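Maltose operon transcriptional repressor (Staphylococcus aureus subsp. aureus Mu50, PDB 3HCW) probably represses transcription of the maltose operon, its C-terminal fragment having a periplasmic binding protein-like fold of the kind that senses small effectors in LacI-type repressors. Local coordinates at residues K220-L232 with S237-M249. Residues are numbered along the deposited sequence; the frame is centred on the assembly and turned at random.
Sequences KDVMTATFNDSYL and SPPQTCIDIKPRM
Thr226 and the strand 241-244 are joined by two parallel-sheet bonds: Thr226 N donates to Thr241 O at 3.1 Å, and Thr226 O accepts from Ile243 N at 3.2 Å. Thr226 thus links the residues flanking Cys242, its partner in register. Where strand 222-227 ends, Asp229 N reaches Ile243 O at 3.3 Å, arriving 46° out of the carbonyl plane, where Asn228, with the positive phi that asparagine tolerates well, turns the chain out of the sheet.

On one face, Ile243 lies alongside Phe227, with Ile243 CB 3.9 Å from Phe227 CD1; both apolar side chains suit this buried face, over which helix 115-129 packs. The other face carries Thr226 and Cys242; Thr226 suits a buried strand because its branched CB places CG2 against Cys242 CB while Ser198 satisfies its hydroxyl. Ahead of the paired residues, Thr224 OG1 donates to Gln240 OE1 at 2.6 Å, on a lone pair in the carbonyl plane. Gln240 bends at chi2 (-72°) to reach it, and its NE2 bonds Pro238 O; OE1 also accepts from His204 of helix 201-213, so the amide is gripped at both ends.

Asp229 has CG anti to its backbone nitrogen (chi1 -170°), which brings OD1 near Cys242 SG in one of that residue's two conformers; a salt bridge to Arg282 and a hydrogen bond with Thr233 hold the oxygen. A water bridges Asp229 O, Asp244 OD1 and Ile245 N, and Asp244 OD1 closes an Asx turn by accepting from Lys246 N. In the conformer described, Asn228 CB meets Ile245 CG1 at 3.5 Å while Asn228 ND2 bonds Asp200; a glycerol, probably from the crystallisation liquor, lies close to the Asn228 side chain. Strand 222-227, the short helix 231-234 and strand 241-244 form a beta-alpha-beta unit of the periplasmic binding protein-like fold.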
loop_
_atom_site.group_PDB
_atom_site.type_symbol
_atom_site.label_atom_id
_atom_site.label_comp_id
_atom_site.label_asym_id
_atom_site.label_seq_id
_atom_site.Cartn_x
_atom_site.Cartn_y
_atom_site.Cartn_z
ATOM N N LYS A 220 -18.088 19.704 -1.919
ATOM C CA LYS A 220 -19.409 20.342 -2.145
ATOM C C LYS A 220 -20.601 19.814 -1.305
ATOM O O LYS A 220 -21.289 20.588 -0.632
ATOM C CB LYS A 220 -19.779 20.322 -3.625
ATOM C CG LYS A 220 -21.070 21.069 -3.936
ATOM C CD LYS A 220 -21.567 20.779 -5.334
ATOM C CE LYS A 220 -22.816 21.599 -5.640
ATOM N NZ LYS A 220 -23.347 21.315 -6.998
ATOM N N ASP A 221 -20.851 18.513 -1.337
ATOM C CA ASP A 221 -21.973 17.991 -0.544
ATOM C C ASP A 221 -21.509 17.756 0.884
ATOM O O ASP A 221 -22.178 18.165 1.822
ATOM C CB ASP A 221 -22.558 16.710 -1.147
ATOM C CG ASP A 221 -23.323 16.960 -2.435
ATOM O OD1 ASP A 221 -24.146 17.896 -2.477
ATOM O OD2 ASP A 221 -23.117 16.193 -3.402
ATOM N N VAL A 222 -20.356 17.098 1.026
ATOM C CA VAL A 222 -19.773 16.809 2.337
ATOM C C VAL A 222 -18.262 16.953 2.309
ATOM O O VAL A 222 -17.619 16.713 1.291
ATOM C CB VAL A 222 -20.112 15.374 2.879
ATOM C CG1 VAL A 222 -21.563 15.258 3.243
ATOM C CG2 VAL A 222 -19.685 14.275 1.897
ATOM N N MET A 223 -17.700 17.358 3.441
ATOM C CA MET A 223 -16.256 17.413 3.618
ATOM C C MET A 223 -15.787 16.082 4.229
ATOM O O MET A 223 -16.516 15.427 4.992
ATOM C CB MET A 223 -15.855 18.595 4.520
ATOM C CG MET A 223 -16.028 20.032 3.909
ATOM S SD MET A 223 -15.440 21.386 5.003
ATOM C CE MET A 223 -15.790 20.734 6.615
ATOM N N THR A 224 -14.581 15.657 3.880
ATOM C CA THR A 224 -14.077 14.378 4.384
ATOM C C THR A 224 -12.661 14.518 4.884
ATOM O O THR A 224 -11.913 15.392 4.425
ATOM C CB THR A 224 -14.167 13.214 3.336
ATOM O OG1 THR A 224 -13.375 13.521 2.189
ATOM C CG2 THR A 224 -15.614 12.970 2.892
ATOM N N ALA A 225 -12.319 13.669 5.849
ATOM C CA ALA A 225 -11.000 13.616 6.443
ATOM C C ALA A 225 -10.798 12.267 7.141
ATOM O O ALA A 225 -11.767 11.563 7.434
ATOM C CB ALA A 225 -10.820 14.769 7.433
ATOM N N THR A 226 -9.541 11.920 7.409
ATOM C CA THR A 226 -9.204 10.647 8.036
ATOM C C THR A 226 -7.869 10.679 8.784
ATOM O O THR A 226 -7.299 11.748 8.983
ATOM C CB THR A 226 -9.214 9.492 7.000
ATOM O OG1 THR A 226 -9.002 8.237 7.667
ATOM C CG2 THR A 226 -8.171 9.708 5.918
ATOM N N PHE A 227 -7.388 9.503 9.200
ATOM C CA PHE A 227 -6.109 9.362 9.893
ATOM C C PHE A 227 -5.139 8.505 9.096
ATOM O O PHE A 227 -5.563 7.703 8.264
ATOM C CB PHE A 227 -6.300 8.736 11.277
ATOM C CG PHE A 227 -7.171 9.538 12.193
ATOM C CD1 PHE A 227 -6.607 10.367 13.164
ATOM C CD2 PHE A 227 -8.559 9.446 12.103
ATOM C CE1 PHE A 227 -7.430 11.090 14.018
ATOM C CE2 PHE A 227 -9.377 10.150 12.951
ATOM C CZ PHE A 227 -8.822 10.969 13.901
ATOM N N ASN A 228 -3.899 8.588 9.459
ATOM C CA ASN A 228 -2.858 8.185 8.604
ATOM C C ASN A 228 -2.420 8.477 7.272
ATOM O O ASN A 228 -2.496 7.685 6.395
ATOM C CB ASN A 228 -2.064 7.025 9.142
ATOM C CG ASN A 228 -2.598 5.753 8.700
ATOM O OD1 ASN A 228 -1.921 4.961 8.045
ATOM N ND2 ASN A 228 -3.833 5.521 9.047
ATOM N N ASP A 229 -1.908 9.668 7.162
ATOM C CA ASP A 229 -1.499 10.208 5.870
ATOM C C ASP A 229 -0.443 9.338 5.214
ATOM O O ASP A 229 0.525 8.942 5.850
ATOM C CB ASP A 229 -0.936 11.621 6.028
ATOM C CG ASP A 229 -0.712 12.312 4.694
ATOM O OD1 ASP A 229 -1.561 12.148 3.795
ATOM O OD2 ASP A 229 0.308 13.017 4.537
ATOM N N SER A 230 -0.673 9.025 3.946
ATOM C CA SER A 230 0.321 8.412 3.091
ATOM C C SER A 230 0.083 8.956 1.691
ATOM O O SER A 230 -0.733 9.863 1.492
ATOM C CB SER A 230 0.160 6.889 3.092
ATOM O OG SER A 230 -1.039 6.513 2.428
ATOM N N TYR A 231 0.773 8.360 0.727
ATOM C CA TYR A 231 0.601 8.666 -0.680
ATOM C C TYR A 231 -0.834 8.423 -1.142
ATOM O O TYR A 231 -1.311 9.099 -2.049
ATOM C CB TYR A 231 1.603 7.856 -1.524
ATOM C CG TYR A 231 1.681 8.280 -2.975
ATOM C CD1 TYR A 231 2.078 9.577 -3.332
ATOM C CD2 TYR A 231 1.362 7.388 -3.992
ATOM C CE1 TYR A 231 2.145 9.970 -4.673
ATOM C CE2 TYR A 231 1.430 7.765 -5.335
ATOM C CZ TYR A 231 1.816 9.051 -5.670
ATOM O OH TYR A 231 1.867 9.403 -7.003
ATOM N N LEU A 232 -1.529 7.499 -0.476
ATOM C CA LEU A 232 -2.881 7.086 -0.874
ATOM C C LEU A 232 -3.979 8.097 -0.578
ATOM O O LEU A 232 -4.932 8.201 -1.340
ATOM C CB LEU A 232 -3.232 5.729 -0.260
ATOM C CG LEU A 232 -2.383 4.551 -0.750
ATOM C CD1 LEU A 232 -2.732 3.290 0.018
ATOM C CD2 LEU A 232 -2.541 4.338 -2.261
ATOM N N SER A 237 -9.547 10.446 -4.359
ATOM C CA SER A 237 -10.510 11.236 -5.101
ATOM C C SER A 237 -11.577 11.762 -4.135
ATOM O O SER A 237 -12.473 11.004 -3.744
ATOM C CB SER A 237 -11.172 10.387 -6.202
ATOM O OG SER A 237 -10.213 9.931 -7.157
ATOM N N PRO A 238 -11.471 13.048 -3.713
ATOM C CA PRO A 238 -10.402 14.045 -3.926
ATOM C C PRO A 238 -9.270 13.892 -2.894
ATOM O O PRO A 238 -9.443 13.150 -1.927
ATOM C CB PRO A 238 -11.131 15.370 -3.684
ATOM C CG PRO A 238 -12.106 15.039 -2.602
ATOM C CD PRO A 238 -12.572 13.607 -2.906
ATOM N N PRO A 239 -8.104 14.563 -3.103
ATOM C CA PRO A 239 -7.063 14.519 -2.072
ATOM C C PRO A 239 -7.598 14.787 -0.669
ATOM O O PRO A 239 -8.403 15.697 -0.471
ATOM C CB PRO A 239 -6.109 15.623 -2.507
ATOM C CG PRO A 239 -6.158 15.518 -3.999
ATOM C CD PRO A 239 -7.644 15.334 -4.274
ATOM N N GLN A 240 -7.157 13.977 0.286
ATOM C CA GLN A 240 -7.771 13.981 1.610
ATOM C C GLN A 240 -6.970 14.691 2.685
ATOM O O GLN A 240 -5.745 14.505 2.815
ATOM C CB GLN A 240 -8.104 12.557 2.052
ATOM C CG GLN A 240 -9.137 11.871 1.146
ATOM C CD GLN A 240 -10.517 12.431 1.342
ATOM O OE1 GLN A 240 -10.948 12.637 2.472
ATOM N NE2 GLN A 240 -11.227 12.682 0.246
ATOM N N THR A 241 -7.691 15.510 3.444
ATOM C CA THR A 241 -7.200 16.081 4.679
ATOM C C THR A 241 -7.047 14.942 5.675
ATOM O O THR A 241 -7.947 14.095 5.827
ATOM C CB THR A 241 -8.155 17.152 5.177
ATOM O OG1 THR A 241 -8.119 18.264 4.269
ATOM C CG2 THR A 241 -7.793 17.630 6.559
ATOM N N CYS A 242 -5.885 14.910 6.321
ATOM C CA CYS A 242 -5.592 13.843 7.262
ATOM C C CYS A 242 -4.512 14.174 8.262
ATOM O O CYS A 242 -3.747 15.137 8.115
ATOM C CB CYS A 242 -5.271 12.516 6.555
ATOM S SG CYS A 242 -4.320 12.673 5.073
ATOM N N ILE A 243 -4.520 13.382 9.324
ATOM C CA ILE A 243 -3.544 13.468 10.376
ATOM C C ILE A 243 -2.412 12.503 10.047
ATOM O O ILE A 243 -2.630 11.289 9.935
ATOM C CB ILE A 243 -4.163 13.082 11.741
ATOM C CG1 ILE A 243 -5.334 14.007 12.105
ATOM C CG2 ILE A 243 -3.097 13.096 12.822
ATOM C CD1 ILE A 243 -4.930 15.471 12.422
ATOM N N ASP A 244 -1.209 13.051 9.885
ATOM C CA ASP A 244 -0.000 12.252 9.717
ATOM C C ASP A 244 0.453 11.708 11.090
ATOM O O ASP A 244 0.796 12.469 11.974
ATOM C CB ASP A 244 1.080 13.132 9.078
ATOM C CG ASP A 244 2.368 12.385 8.796
ATOM O OD1 ASP A 244 2.424 11.145 8.982
ATOM O OD2 ASP A 244 3.334 13.052 8.367
ATOM N N ILE A 245 0.464 10.393 11.263
ATOM C CA ILE A 245 0.743 9.826 12.590
ATOM C C ILE A 245 2.154 9.238 12.702
ATOM O O ILE A 245 2.457 8.488 13.639
ATOM C CB ILE A 245 -0.350 8.821 13.041
ATOM C CG1 ILE A 245 -0.352 7.566 12.166
ATOM C CG2 ILE A 245 -1.715 9.487 13.042
ATOM C CD1 ILE A 245 -1.272 6.471 12.666
ATOM N N LYS A 246 3.004 9.624 11.741
ATOM C CA LYS A 246 4.427 9.279 11.680
ATOM C C LYS A 246 4.736 7.792 11.961
ATOM O O LYS A 246 5.438 7.476 12.933
ATOM C CB LYS A 246 5.225 10.178 12.636
ATOM C CG LYS A 246 4.765 11.634 12.705
ATOM C CD LYS A 246 5.261 12.450 11.515
ATOM C CE LYS A 246 4.618 13.830 11.516
ATOM N NZ LYS A 246 4.729 14.492 10.183
ATOM N N PRO A 247 4.198 6.877 11.130
ATOM C CA PRO A 247 4.376 5.437 11.414
ATOM C C PRO A 247 5.829 4.932 11.306
ATOM O O PRO A 247 6.226 4.004 12.035
ATOM C CB PRO A 247 3.441 4.755 10.402
ATOM C CG PRO A 247 3.260 5.765 9.286
ATOM C CD PRO A 247 3.381 7.121 9.921
ATOM N N ARG A 248 6.624 5.556 10.439
ATOM C CA ARG A 248 8.040 5.208 10.330
ATOM C C ARG A 248 8.802 5.622 11.590
ATOM O O ARG A 248 9.667 4.875 12.056
ATOM C CB ARG A 248 8.670 5.804 9.080
ATOM C CG ARG A 248 9.964 5.129 8.692
ATOM C CD ARG A 248 10.407 5.569 7.320
ATOM N NE ARG A 248 11.744 5.071 7.030
ATOM C CZ ARG A 248 12.341 5.166 5.851
ATOM N NH1 ARG A 248 13.568 4.680 5.693
ATOM N NH2 ARG A 248 11.720 5.747 4.837
ATOM N N MET A 249 8.449 6.788 12.144
ATOM C CA MET A 249 8.977 7.245 13.433
ATOM C C MET A 249 8.566 6.315 14.573
ATOM O O MET A 249 9.398 5.936 15.381
ATOM C CB MET A 249 8.511 8.665 13.758
ATOM C CG MET A 249 9.545 9.760 13.539
ATOM S SD MET A 249 9.069 11.320 14.330
ATOM C CE MET A 249 9.446 10.973 16.046
HETATM O O HOH W 1 0.597 8.912 8.897
#